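Local coordinates for protein histone-lysine N-methyltransferase, H3 lysine-9 specific SUVH4 (Arabidopsis thaliana, PDB 4QEN) that methylates histone H3 to mark chromatin for transcriptional silencing, and binds methylated DNA, coupling histone methylation to the maintenance of DNA methylation, at residues V108-S113 with V126-Q131; Q115-L120 with K197-F202; N282-K287 with D478-R483. All coordinates share one frame; numbering follows the deposited sequence.

In the fold
Contacts 1 and 2 both belong to the SRA domain and meet at one 5-methylcytosine, 5CM7 of chain B: 126-131 supplies the tyrosine over one face of the base, 108-113 the carbonyl that holds its hydroxyl, and 115-120 the tyrosine over the other face and the aspartate at the Watson-Crick edge, while 197-202 holds the far side of that turn. Their centres lie 13 Å apart, and Thr129 OG1 lies 2.7 Å from Asp119 OD1, a probable hydrogen bond. Contact 3, across the chain's centre, joins the pre-SET and SET regions, its nearest atoms about 38 Å from contact 1. All three lie away from the S-adenosyl-L-methionine and zinc sites.

Contact 1: V108-S113 with V126-Q131; sequences VSIVMS and VTYTGQ. With nucleotides of chain B.
Tyr128 reaches from strand 126-129 to strand 108-112 and bonds its backbone: OH donates to Val111 O at 2.8 Å, from above the carbonyl plane. CB already points toward the other strand, and with CG anti to the backbone N (chi1 -172°) the ring continues across to it. CG, CD1 and CD2 pass beneath Ile110 CD1, which sits 3.7 Å from the ring centroid and almost on its normal, a CH-pi contact. At the rim, CE1 has Met112 CB beside it, CE2 lies near N4 and the methyl C5A of 5CM7 of chain B, and CZ meets the same N4 at 3.3 Å. At the tip, OH lies 3.1 Å from C5 of that base. The ring is thus held between an isoleucine methyl and the flipped-out 5-methylcytosine, and its hydroxyl bond should limit rotation. Farther along, the bent end of Met112 meets Val126 tip to tip, SD lying 3.6 Å from CG1.

The two segments also read the nucleotide through their backbones: Ser113 N donates to base O2 at 2.9 Å, and N4 donates to Thr129 O at 2.7 Å. This is the base pocket of an SRA domain. The two strands cross nearly perpendicularly, at 96°, within its mixed sheet; strand 165-172 packs against Ile110, Met112 and Val126, and Leu209 of strand 203-211 against Ile110 and Tyr128.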
loop_
_atom_site.group_PDB
_atom_site.type_symbol
_atom_site.label_atom_id
_atom_site.label_comp_id
_atom_site.label_asym_id
_atom_site.label_seq_id
_atom_site.Cartn_x
_atom_site.Cartn_y
_atom_site.Cartn_z
ATOM N N VAL A 108 -23.773 -11.746 0.906
ATOM C CA VAL A 108 -22.462 -12.337 1.122
ATOM C C VAL A 108 -21.545 -11.360 1.828
ATOM O O VAL A 108 -20.570 -11.788 2.449
ATOM C CB VAL A 108 -21.788 -12.811 -0.187
ATOM C CG1 VAL A 108 -22.639 -13.873 -0.878
ATOM C CG2 VAL A 108 -21.511 -11.627 -1.109
ATOM N N SER A 109 -21.837 -10.056 1.757
ATOM C CA SER A 109 -20.877 -9.105 2.341
ATOM C C SER A 109 -21.557 -7.821 2.815
ATOM O O SER A 109 -22.382 -7.278 2.110
ATOM C CB SER A 109 -19.769 -8.771 1.315
ATOM O OG SER A 109 -18.947 -7.696 1.751
ATOM N N ILE A 110 -21.227 -7.348 4.010
ATOM C CA ILE A 110 -21.737 -6.060 4.464
ATOM C C ILE A 110 -20.641 -5.133 4.974
ATOM O O ILE A 110 -19.592 -5.568 5.480
ATOM C CB ILE A 110 -22.800 -6.198 5.587
ATOM C CG1 ILE A 110 -22.159 -6.680 6.892
ATOM C CG2 ILE A 110 -23.956 -7.101 5.157
ATOM C CD1 ILE A 110 -23.178 -6.906 7.993
ATOM N N VAL A 111 -20.934 -3.845 4.892
ATOM C CA VAL A 111 -20.014 -2.811 5.348
ATOM C C VAL A 111 -20.676 -1.962 6.429
ATOM O O VAL A 111 -21.796 -1.486 6.253
ATOM C CB VAL A 111 -19.601 -1.896 4.192
ATOM C CG1 VAL A 111 -18.692 -0.790 4.697
ATOM C CG2 VAL A 111 -18.902 -2.706 3.104
ATOM N N MET A 112 -19.976 -1.771 7.540
ATOM C CA MET A 112 -20.466 -0.945 8.636
ATOM C C MET A 112 -19.518 0.235 8.789
ATOM O O MET A 112 -18.347 0.069 9.159
ATOM C CB MET A 112 -20.562 -1.765 9.936
ATOM C CG MET A 112 -21.312 -1.064 11.081
ATOM S SD MET A 112 -21.684 -2.134 12.517
ATOM C CE MET A 112 -20.236 -3.242 12.556
ATOM N N SER A 113 -20.020 1.429 8.480
ATOM C CA SER A 113 -19.190 2.626 8.414
ATOM C C SER A 113 -19.724 3.776 9.265
ATOM O O SER A 113 -19.299 4.915 9.100
ATOM C CB SER A 113 -19.067 3.083 6.965
ATOM O OG SER A 113 -18.405 2.099 6.210
ATOM N N VAL A 126 -22.844 -7.673 16.752
ATOM C CA VAL A 126 -23.207 -6.461 16.027
ATOM C C VAL A 126 -24.718 -6.431 15.793
ATOM O O VAL A 126 -25.308 -7.451 15.483
ATOM C CB VAL A 126 -22.451 -6.391 14.666
ATOM C CG1 VAL A 126 -22.990 -5.284 13.805
ATOM C CG2 VAL A 126 -20.945 -6.194 14.900
ATOM N N THR A 127 -25.364 -5.286 15.987
ATOM C CA THR A 127 -26.735 -5.155 15.490
ATOM C C THR A 127 -26.709 -4.240 14.277
ATOM O O THR A 127 -26.441 -3.052 14.396
ATOM C CB THR A 127 -27.724 -4.654 16.571
ATOM O OG1 THR A 127 -27.480 -5.363 17.787
ATOM C CG2 THR A 127 -29.177 -4.921 16.155
ATOM N N TYR A 128 -26.966 -4.816 13.109
ATOM C CA TYR A 128 -26.763 -4.126 11.839
ATOM C C TYR A 128 -28.089 -3.745 11.217
ATOM O O TYR A 128 -28.971 -4.581 11.079
ATOM C CB TYR A 128 -26.012 -5.038 10.873
ATOM C CG TYR A 128 -25.583 -4.382 9.591
ATOM C CD1 TYR A 128 -24.460 -3.561 9.555
ATOM C CD2 TYR A 128 -26.263 -4.618 8.398
ATOM C CE1 TYR A 128 -24.037 -2.970 8.359
ATOM C CE2 TYR A 128 -25.845 -4.035 7.198
ATOM C CZ TYR A 128 -24.731 -3.215 7.191
ATOM O OH TYR A 128 -24.312 -2.628 6.022
ATOM N N THR A 129 -28.225 -2.478 10.848
ATOM C CA THR A 129 -29.480 -1.985 10.297
ATOM C C THR A 129 -29.626 -2.373 8.835
ATOM O O THR A 129 -28.651 -2.366 8.067
ATOM C CB THR A 129 -29.591 -0.460 10.467
ATOM O OG1 THR A 129 -29.107 -0.107 11.769
ATOM C CG2 THR A 129 -31.055 0.031 10.298
ATOM N N GLY A 130 -30.847 -2.723 8.443
ATOM C CA GLY A 130 -31.119 -2.975 7.045
ATOM C C GLY A 130 -30.987 -1.703 6.214
ATOM O O GLY A 130 -30.772 -0.624 6.758
ATOM N N GLN A 131 -31.128 -1.830 4.894
ATOM C CA GLN A 131 -31.032 -0.688 3.977
ATOM C C GLN A 131 -32.416 -0.121 3.695
ATOM O O GLN A 131 -33.408 -0.809 3.879
ATOM C CB GLN A 131 -30.386 -1.124 2.648
ATOM C CG GLN A 131 -31.309 -2.002 1.755
ATOM C CD GLN A 131 -30.675 -2.380 0.404
ATOM O OE1 GLN A 131 -29.960 -3.371 0.307
ATOM N NE2 GLN A 131 -30.947 -1.588 -0.639
ATOM N N1 5CM B 7 -23.830 1.495 5.984
ATOM C C2 5CM B 7 -23.721 1.572 7.321
ATOM N N3 5CM B 7 -24.587 0.781 8.121
ATOM C C4 5CM B 7 -25.654 0.052 7.577
ATOM C C5 5CM B 7 -25.853 0.071 6.212
ATOM C C5A 5CM B 7 -26.907 -0.629 5.578
ATOM C C6 5CM B 7 -24.962 0.822 5.468
ATOM O O2 5CM B 7 -22.796 2.133 7.898
ATOM N N4 5CM B 7 -26.524 -0.659 8.317
ATOM C "C1'" 5CM B 7 -23.316 2.197 4.751
ATOM C "C2'" 5CM B 7 -23.083 2.000 3.333
ATOM C "C3'" 5CM B 7 -22.420 3.528 3.164
ATOM C "C4'" 5CM B 7 -23.603 4.433 3.595
ATOM O "O4'" 5CM B 7 -23.781 3.630 4.864
ATOM O "O3'" 5CM B 7 -21.266 3.913 3.908
ATOM C "C5'" 5CM B 7 -24.633 3.903 2.518
ATOM O "O5'" 5CM B 7 -25.025 2.625 1.988
ATOM P P 5CM B 7 -26.540 2.200 1.731
ATOM O OP1 5CM B 7 -26.675 0.732 1.818
ATOM O OP2 5CM B 7 -27.465 3.005 2.543
ATOM P P DT B 6 -32.099 1.960 -0.959
ATOM O OP1 DT B 6 -32.302 0.757 -0.133
ATOM O OP2 DT B 6 -32.771 3.240 -0.652
ATOM O "O5'" DT B 6 -30.535 2.246 -0.943
ATOM C "C5'" DT B 6 -29.615 1.183 -1.130
ATOM C "C4'" DT B 6 -28.285 1.832 -1.413
ATOM O "O4'" DT B 6 -28.365 2.509 -2.688
ATOM C "C3'" DT B 6 -27.948 2.903 -0.384
ATOM O "O3'" DT B 6 -26.700 2.574 0.172
ATOM C "C2'" DT B 6 -27.850 4.193 -1.197
ATOM C "C1'" DT B 6 -27.553 3.644 -2.589
ATOM N N1 DT B 6 -27.861 4.571 -3.725
ATOM C C2 DT B 6 -27.078 4.469 -4.850
ATOM O O2 DT B 6 -26.175 3.650 -4.966
ATOM N N3 DT B 6 -27.412 5.338 -5.842
ATOM C C4 DT B 6 -28.395 6.301 -5.830
ATOM O O4 DT B 6 -28.569 7.031 -6.802
ATOM C C5 DT B 6 -29.187 6.359 -4.612
ATOM C C7 DT B 6 -30.303 7.354 -4.461
ATOM C C6 DT B 6 -28.885 5.496 -3.626
ATOM P P DA B 8 -19.756 3.855 3.347
ATOM O OP1 DA B 8 -19.163 2.535 3.653
ATOM O OP2 DA B 8 -19.119 5.079 3.875
ATOM O "O5'" DA B 8 -19.867 3.930 1.755
ATOM C "C5'" DA B 8 -19.923 5.144 1.088
ATOM C "C4'" DA B 8 -18.737 5.268 0.145
ATOM O "O4'" DA B 8 -19.073 6.210 -0.897
ATOM C "C3'" DA B 8 -17.496 5.873 0.775
ATOM O "O3'" DA B 8 -16.396 5.551 -0.075
ATOM C "C2'" DA B 8 -17.843 7.368 0.762
ATOM C "C1'" DA B 8 -18.697 7.523 -0.496
ATOM N N9 DA B 8 -19.986 8.207 -0.376
ATOM C C8 DA B 8 -20.873 8.231 0.675
ATOM N N7 DA B 8 -21.983 8.899 0.428
ATOM C C5 DA B 8 -21.830 9.328 -0.885
ATOM C C6 DA B 8 -22.646 10.095 -1.756
ATOM N N6 DA B 8 -23.863 10.608 -1.455
ATOM N N1 DA B 8 -22.150 10.315 -2.990
ATOM C C2 DA B 8 -20.957 9.834 -3.344
ATOM N N3 DA B 8 -20.117 9.109 -2.615
ATOM C C4 DA B 8 -20.609 8.900 -1.389
#

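Contact 2: Q115-L120 with K197-F202; sequences QYEDDL and KGVSGF. With nucleotides of chain B.
Two type I turns, Tyr116 to Asp119 and Gly198 to Gly201, face each other here, with the CA atoms of Asp118 and Gly198 6.2 Å apart. Asp118 takes the backbone N-H of Val199 on the syn lone pair of OD1, at 2.9 Å and 159°. Beside it, Glu117 OE2 accepts from Ser200 OG at 2.8 Å, the hydroxyl coming in from above the carboxylate plane. Glu117 CG stands between the backbone N and the carbonyl carbon (chi1 67°), where it also lies against Val199 CG1. One water ties the two acids together: it donates to Glu117 OE2 and Asp118 OD2 and accepts from Ser200 N. These bonds, and one from Gln142 N to Glu117 OE2, would probably offset some of the charge of the paired carboxylates.

The first turn carries two of the side chains that recognise the base in the SRA domain, whose pocket receives a methylated cytosine flipped out of the duplex. Tyr116 lays one ring face against 5CM7 of chain B, with the methyl C5A 3.6 Å above the ring plane and toward the rim, and its OH donates to OP2 of that nucleotide at 2.7 Å. Replacing Tyr116 with an alanine would probably leave the base uncovered on the side that the tyrosine ring now faces, and the phosphate without its hydroxyl donor. Asp119 addresses the Watson-Crick edge: OD1 accepts from N4 at 3.0 Å, while OD2 lies 2.6 Å from N3. Gln115 donates a longer bond from N to O2, and the CB and CG of Gln115 rest against the sugar. His134 stacks with the Tyr116 ring, and Asp118 packs on Val204 and Lys206 of strand 203-211.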
loop_
_atom_site.group_PDB
_atom_site.type_symbol
_atom_site.label_atom_id
_atom_site.label_comp_id
_atom_site.label_asym_id
_atom_site.label_seq_id
_atom_site.Cartn_x
_atom_site.Cartn_y
_atom_site.Cartn_z
ATOM N N GLN A 115 -22.788 5.059 9.393
ATOM C CA GLN A 115 -23.704 5.956 8.699
ATOM C C GLN A 115 -25.159 5.790 9.151
ATOM O O GLN A 115 -25.966 6.711 9.022
ATOM C CB GLN A 115 -23.575 5.755 7.189
ATOM C CG GLN A 115 -22.116 5.763 6.713
ATOM C CD GLN A 115 -21.433 7.079 7.026
ATOM O OE1 GLN A 115 -21.957 8.142 6.707
ATOM N NE2 GLN A 115 -20.272 7.019 7.673
ATOM N N TYR A 116 -25.493 4.617 9.682
ATOM C CA TYR A 116 -26.862 4.346 10.123
ATOM C C TYR A 116 -26.976 4.517 11.642
ATOM O O TYR A 116 -26.297 3.824 12.400
ATOM C CB TYR A 116 -27.285 2.934 9.696
ATOM C CG TYR A 116 -27.818 2.835 8.275
ATOM C CD1 TYR A 116 -27.000 3.085 7.168
ATOM C CD2 TYR A 116 -29.143 2.475 8.040
ATOM C CE1 TYR A 116 -27.498 2.985 5.870
ATOM C CE2 TYR A 116 -29.647 2.375 6.759
ATOM C CZ TYR A 116 -28.825 2.625 5.675
ATOM O OH TYR A 116 -29.353 2.517 4.405
ATOM N N GLU A 117 -27.824 5.442 12.091
ATOM C CA GLU A 117 -27.924 5.734 13.525
ATOM C C GLU A 117 -28.407 4.540 14.359
ATOM O O GLU A 117 -28.252 4.542 15.578
ATOM C CB GLU A 117 -28.810 6.959 13.794
ATOM C CG GLU A 117 -30.282 6.748 13.457
ATOM C CD GLU A 117 -30.629 7.168 12.026
ATOM O OE1 GLU A 117 -29.698 7.272 11.185
ATOM O OE2 GLU A 117 -31.834 7.413 11.755
ATOM N N ASP A 118 -28.991 3.527 13.716
ATOM C CA ASP A 118 -29.475 2.355 14.450
ATOM C C ASP A 118 -28.431 1.242 14.583
ATOM O O ASP A 118 -28.665 0.275 15.314
ATOM C CB ASP A 118 -30.780 1.799 13.841
ATOM C CG ASP A 118 -31.912 2.825 13.856
ATOM O OD1 ASP A 118 -32.402 3.151 14.952
ATOM O OD2 ASP A 118 -32.300 3.339 12.784
ATOM N N ASP A 119 -27.298 1.359 13.877
ATOM C CA ASP A 119 -26.239 0.348 13.983
ATOM C C ASP A 119 -25.688 0.314 15.405
ATOM O O ASP A 119 -25.508 1.359 16.025
ATOM C CB ASP A 119 -25.060 0.627 13.017
ATOM C CG ASP A 119 -25.368 0.274 11.566
ATOM O OD1 ASP A 119 -26.422 -0.330 11.274
ATOM O OD2 ASP A 119 -24.545 0.624 10.694
ATOM N N LEU A 120 -25.415 -0.882 15.924
ATOM C CA LEU A 120 -24.765 -1.004 17.224
ATOM C C LEU A 120 -23.595 -1.970 17.100
ATOM O O LEU A 120 -23.807 -3.149 16.819
ATOM C CB LEU A 120 -25.748 -1.503 18.297
ATOM C CG LEU A 120 -25.185 -1.776 19.704
ATOM C CD1 LEU A 120 -24.509 -0.539 20.265
ATOM C CD2 LEU A 120 -26.277 -2.307 20.697
ATOM N N LYS A 197 -39.254 0.193 15.560
ATOM C CA LYS A 197 -39.075 1.630 15.353
ATOM C C LYS A 197 -37.625 1.990 15.627
ATOM O O LYS A 197 -37.094 1.636 16.672
ATOM C CB LYS A 197 -39.995 2.421 16.281
ATOM C CG LYS A 197 -41.453 2.158 16.037
ATOM C CD LYS A 197 -41.828 2.555 14.616
ATOM C CE LYS A 197 -43.325 2.450 14.377
ATOM N NZ LYS A 197 -44.104 3.226 15.389
ATOM N N GLY A 198 -36.967 2.649 14.672
ATOM C CA GLY A 198 -35.610 3.133 14.873
ATOM C C GLY A 198 -35.586 4.420 15.684
ATOM O O GLY A 198 -36.640 4.942 16.087
ATOM N N VAL A 199 -34.392 4.948 15.926
ATOM C CA VAL A 199 -34.279 6.159 16.742
ATOM C C VAL A 199 -34.968 7.359 16.086
ATOM O O VAL A 199 -35.426 8.256 16.782
ATOM C CB VAL A 199 -32.786 6.502 17.137
ATOM C CG1 VAL A 199 -31.836 5.492 16.607
ATOM C CG2 VAL A 199 -32.363 7.875 16.656
ATOM N N SER A 200 -35.048 7.362 14.750
ATOM C CA SER A 200 -35.707 8.459 14.025
ATOM C C SER A 200 -37.221 8.295 13.921
ATOM O O SER A 200 -37.910 9.167 13.393
ATOM C CB SER A 200 -35.095 8.644 12.632
ATOM O OG SER A 200 -33.764 9.123 12.740
ATOM N N GLY A 201 -37.729 7.167 14.409
ATOM C CA GLY A 201 -39.166 6.976 14.533
ATOM C C GLY A 201 -39.799 6.175 13.411
ATOM O O GLY A 201 -40.984 5.864 13.463
ATOM N N PHE A 202 -39.012 5.845 12.395
ATOM C CA PHE A 202 -39.498 5.027 11.293
ATOM C C PHE A 202 -39.060 3.587 11.498
ATOM O O PHE A 202 -38.027 3.320 12.124
ATOM C CB PHE A 202 -38.956 5.537 9.952
ATOM C CG PHE A 202 -39.378 6.943 9.624
ATOM C CD1 PHE A 202 -40.611 7.187 9.048
ATOM C CD2 PHE A 202 -38.551 8.016 9.906
ATOM C CE1 PHE A 202 -41.011 8.480 8.757
ATOM C CE2 PHE A 202 -38.945 9.315 9.610
ATOM C CZ PHE A 202 -40.167 9.544 9.035
ATOM N N1 5CM B 7 -23.830 1.495 5.984
ATOM C C2 5CM B 7 -23.721 1.572 7.321
ATOM N N3 5CM B 7 -24.587 0.781 8.121
ATOM C C4 5CM B 7 -25.654 0.052 7.577
ATOM C C5 5CM B 7 -25.853 0.071 6.212
ATOM C C5A 5CM B 7 -26.907 -0.629 5.578
ATOM C C6 5CM B 7 -24.962 0.822 5.468
ATOM O O2 5CM B 7 -22.796 2.133 7.898
ATOM N N4 5CM B 7 -26.524 -0.659 8.317
ATOM C "C1'" 5CM B 7 -23.316 2.197 4.751
ATOM C "C2'" 5CM B 7 -23.083 2.000 3.333
ATOM C "C3'" 5CM B 7 -22.420 3.528 3.164
ATOM C "C4'" 5CM B 7 -23.603 4.433 3.595
ATOM O "O4'" 5CM B 7 -23.781 3.630 4.864
ATOM O "O3'" 5CM B 7 -21.266 3.913 3.908
ATOM C "C5'" 5CM B 7 -24.633 3.903 2.518
ATOM O "O5'" 5CM B 7 -25.025 2.625 1.988
ATOM P P 5CM B 7 -26.540 2.200 1.731
ATOM O OP1 5CM B 7 -26.675 0.732 1.818
ATOM O OP2 5CM B 7 -27.465 3.005 2.543
HETATM O O HOH W 1 -33.577 5.492 12.766
#

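Contact 3: N282-K287 with D478-R483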
loop_
_atom_site.group_PDB
_atom_site.type_symbol
_atom_site.label_atom_id
_atom_site.label_comp_id
_atom_site.label_asym_id
_atom_site.label_seq_id
_atom_site.Cartn_x
_atom_site.Cartn_y
_atom_site.Cartn_z
ATOM N N ASN A 282 37.541 8.788 -8.307
ATOM C CA ASN A 282 37.743 8.220 -9.640
ATOM C C ASN A 282 36.443 7.915 -10.397
ATOM O O ASN A 282 36.452 7.291 -11.460
ATOM C CB ASN A 282 38.666 6.990 -9.611
ATOM C CG ASN A 282 38.033 5.781 -8.935
ATOM O OD1 ASN A 282 36.890 5.835 -8.467
ATOM N ND2 ASN A 282 38.769 4.664 -8.915
ATOM N N VAL A 283 35.322 8.341 -9.830
ATOM C CA VAL A 283 34.052 8.258 -10.529
ATOM C C VAL A 283 33.812 9.570 -11.254
ATOM O O VAL A 283 33.959 10.653 -10.685
ATOM C CB VAL A 283 32.887 7.965 -9.564
ATOM C CG1 VAL A 283 31.548 8.167 -10.256
ATOM C CG2 VAL A 283 33.008 6.558 -9.019
ATOM N N ILE A 284 33.463 9.466 -12.523
ATOM C CA ILE A 284 33.233 10.643 -13.334
ATOM C C ILE A 284 31.972 11.390 -12.887
ATOM O O ILE A 284 30.980 10.784 -12.469
ATOM C CB ILE A 284 33.140 10.268 -14.842
ATOM C CG1 ILE A 284 33.131 11.529 -15.713
ATOM C CG2 ILE A 284 31.917 9.376 -15.116
ATOM C CD1 ILE A 284 33.229 11.261 -17.195
ATOM N N ILE A 285 32.029 12.714 -12.953
ATOM C CA ILE A 285 30.836 13.525 -12.776
ATOM C C ILE A 285 30.339 13.940 -14.157
ATOM O O ILE A 285 30.965 14.762 -14.831
ATOM C CB ILE A 285 31.126 14.744 -11.896
ATOM C CG1 ILE A 285 31.527 14.271 -10.489
ATOM C CG2 ILE A 285 29.918 15.666 -11.862
ATOM C CD1 ILE A 285 32.162 15.336 -9.614
ATOM N N PRO A 286 29.236 13.334 -14.605
ATOM C CA PRO A 286 28.737 13.600 -15.956
ATOM C C PRO A 286 28.334 15.056 -16.152
ATOM O O PRO A 286 28.143 15.794 -15.179
ATOM C CB PRO A 286 27.496 12.702 -16.056
ATOM C CG PRO A 286 27.712 11.631 -15.056
ATOM C CD PRO A 286 28.484 12.262 -13.935
ATOM N N LYS A 287 28.223 15.454 -17.414
ATOM C CA LYS A 287 27.707 16.760 -17.785
ATOM C C LYS A 287 26.309 16.991 -17.183
ATOM O O LYS A 287 25.440 16.123 -17.268
ATOM C CB LYS A 287 27.657 16.855 -19.315
ATOM C CG LYS A 287 27.341 18.230 -19.872
ATOM C CD LYS A 287 27.195 18.177 -21.386
ATOM C CE LYS A 287 26.819 19.530 -21.968
ATOM N NZ LYS A 287 26.172 19.384 -23.304
ATOM N N ASP A 478 23.291 10.523 -17.485
ATOM C CA ASP A 478 24.083 9.307 -17.655
ATOM C C ASP A 478 23.448 8.148 -16.896
ATOM O O ASP A 478 23.523 8.083 -15.667
ATOM C CB ASP A 478 25.524 9.535 -17.190
ATOM C CG ASP A 478 26.465 8.421 -17.621
ATOM O OD1 ASP A 478 26.040 7.250 -17.680
ATOM O OD2 ASP A 478 27.641 8.724 -17.911
ATOM N N ILE A 479 22.837 7.228 -17.642
ATOM C CA ILE A 479 22.030 6.153 -17.065
ATOM C C ILE A 479 22.844 5.223 -16.153
ATOM O O ILE A 479 22.294 4.598 -15.244
ATOM C CB ILE A 479 21.326 5.330 -18.178
ATOM C CG1 ILE A 479 20.297 4.364 -17.588
ATOM C CG2 ILE A 479 22.352 4.574 -19.030
ATOM C CD1 ILE A 479 19.176 5.051 -16.816
ATOM N N ARG A 480 24.151 5.145 -16.403
ATOM C CA ARG A 480 25.065 4.331 -15.602
ATOM C C ARG A 480 25.176 4.858 -14.172
ATOM O O ARG A 480 25.584 4.133 -13.264
ATOM C CB ARG A 480 26.474 4.329 -16.219
ATOM C CG ARG A 480 26.564 3.906 -17.682
ATOM C CD ARG A 480 28.001 4.030 -18.210
ATOM N NE ARG A 480 28.460 5.419 -18.220
ATOM C CZ ARG A 480 29.737 5.788 -18.250
ATOM N NH1 ARG A 480 30.698 4.875 -18.258
ATOM N NH2 ARG A 480 30.057 7.076 -18.256
ATOM N N LEU A 481 24.849 6.134 -13.986
ATOM C CA LEU A 481 24.951 6.767 -12.671
ATOM C C LEU A 481 23.613 7.298 -12.157
ATOM O O LEU A 481 23.571 8.266 -11.391
ATOM C CB LEU A 481 25.993 7.888 -12.703
ATOM C CG LEU A 481 27.435 7.368 -12.779
ATOM C CD1 LEU A 481 28.387 8.396 -13.389
ATOM C CD2 LEU A 481 27.911 6.974 -11.395
ATOM N N ALA A 482 22.525 6.664 -12.580
ATOM C CA ALA A 482 21.188 7.073 -12.136
ATOM C C ALA A 482 21.067 7.037 -10.626
ATOM O O ALA A 482 21.782 6.293 -9.944
ATOM C CB ALA A 482 20.117 6.185 -12.750
ATOM N N ARG A 483 20.163 7.858 -10.102
ATOM C CA ARG A 483 19.783 7.758 -8.701
ATOM C C ARG A 483 18.895 6.525 -8.529
ATOM O O ARG A 483 18.095 6.202 -9.402
ATOM C CB ARG A 483 19.070 9.035 -8.238
ATOM C CG ARG A 483 19.996 10.283 -8.238
ATOM C CD ARG A 483 19.190 11.578 -8.083
ATOM N NE ARG A 483 18.318 11.518 -6.914
ATOM C CZ ARG A 483 17.044 11.892 -6.902
ATOM N NH1 ARG A 483 16.481 12.384 -7.992
ATOM N NH2 ARG A 483 16.334 11.780 -5.792
#
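Leu481 projects its two methyls into the 282-287 segment, where CD1 meets Pro286 and Ile284, and CD2 meets Val283. CD1 lies 3.7 Å from Pro286 CG, the leucine crossing the proline ring at a slant, and it also comes 3.6 Å from Ile284 O. The Ile284 side chain crosses Leu481 at about a right angle, with its CG2 branch beside CD1. CD2 instead approaches Val283 CG1 at 4.0 Å, the two side chains running past each other in opposite directions. Pro286 also turns nearly square to Asp478, so that CG rests 3.7 Å from Asp478 CB.

These apolar touches join an extended loop of the pre-SET region to the turn that precedes strand 483-488 of the SET domain. That turn is fixed from within by the backbone bond from Leu481 N to Asp478 O and by the Asp478 side chain. Its OD1 accepts from Arg480 N, closing an Asx turn, and again from Arg480 NE at 3.1 Å through the syn lone pair. OD2 meets Arg480 NH2 at 2.9 Å in the guanidinium plane, completing a side-on, two-nitrogen salt bridge. With its CG anti to the backbone N (chi1 -167°), Asp478 can turn its carboxylate to the arginine while CB faces the proline. Arg480 NH1 has a second acid, Glu444, as partner, and Phe445 of strand 445-448 packs against Val283, Arg480 and Leu481.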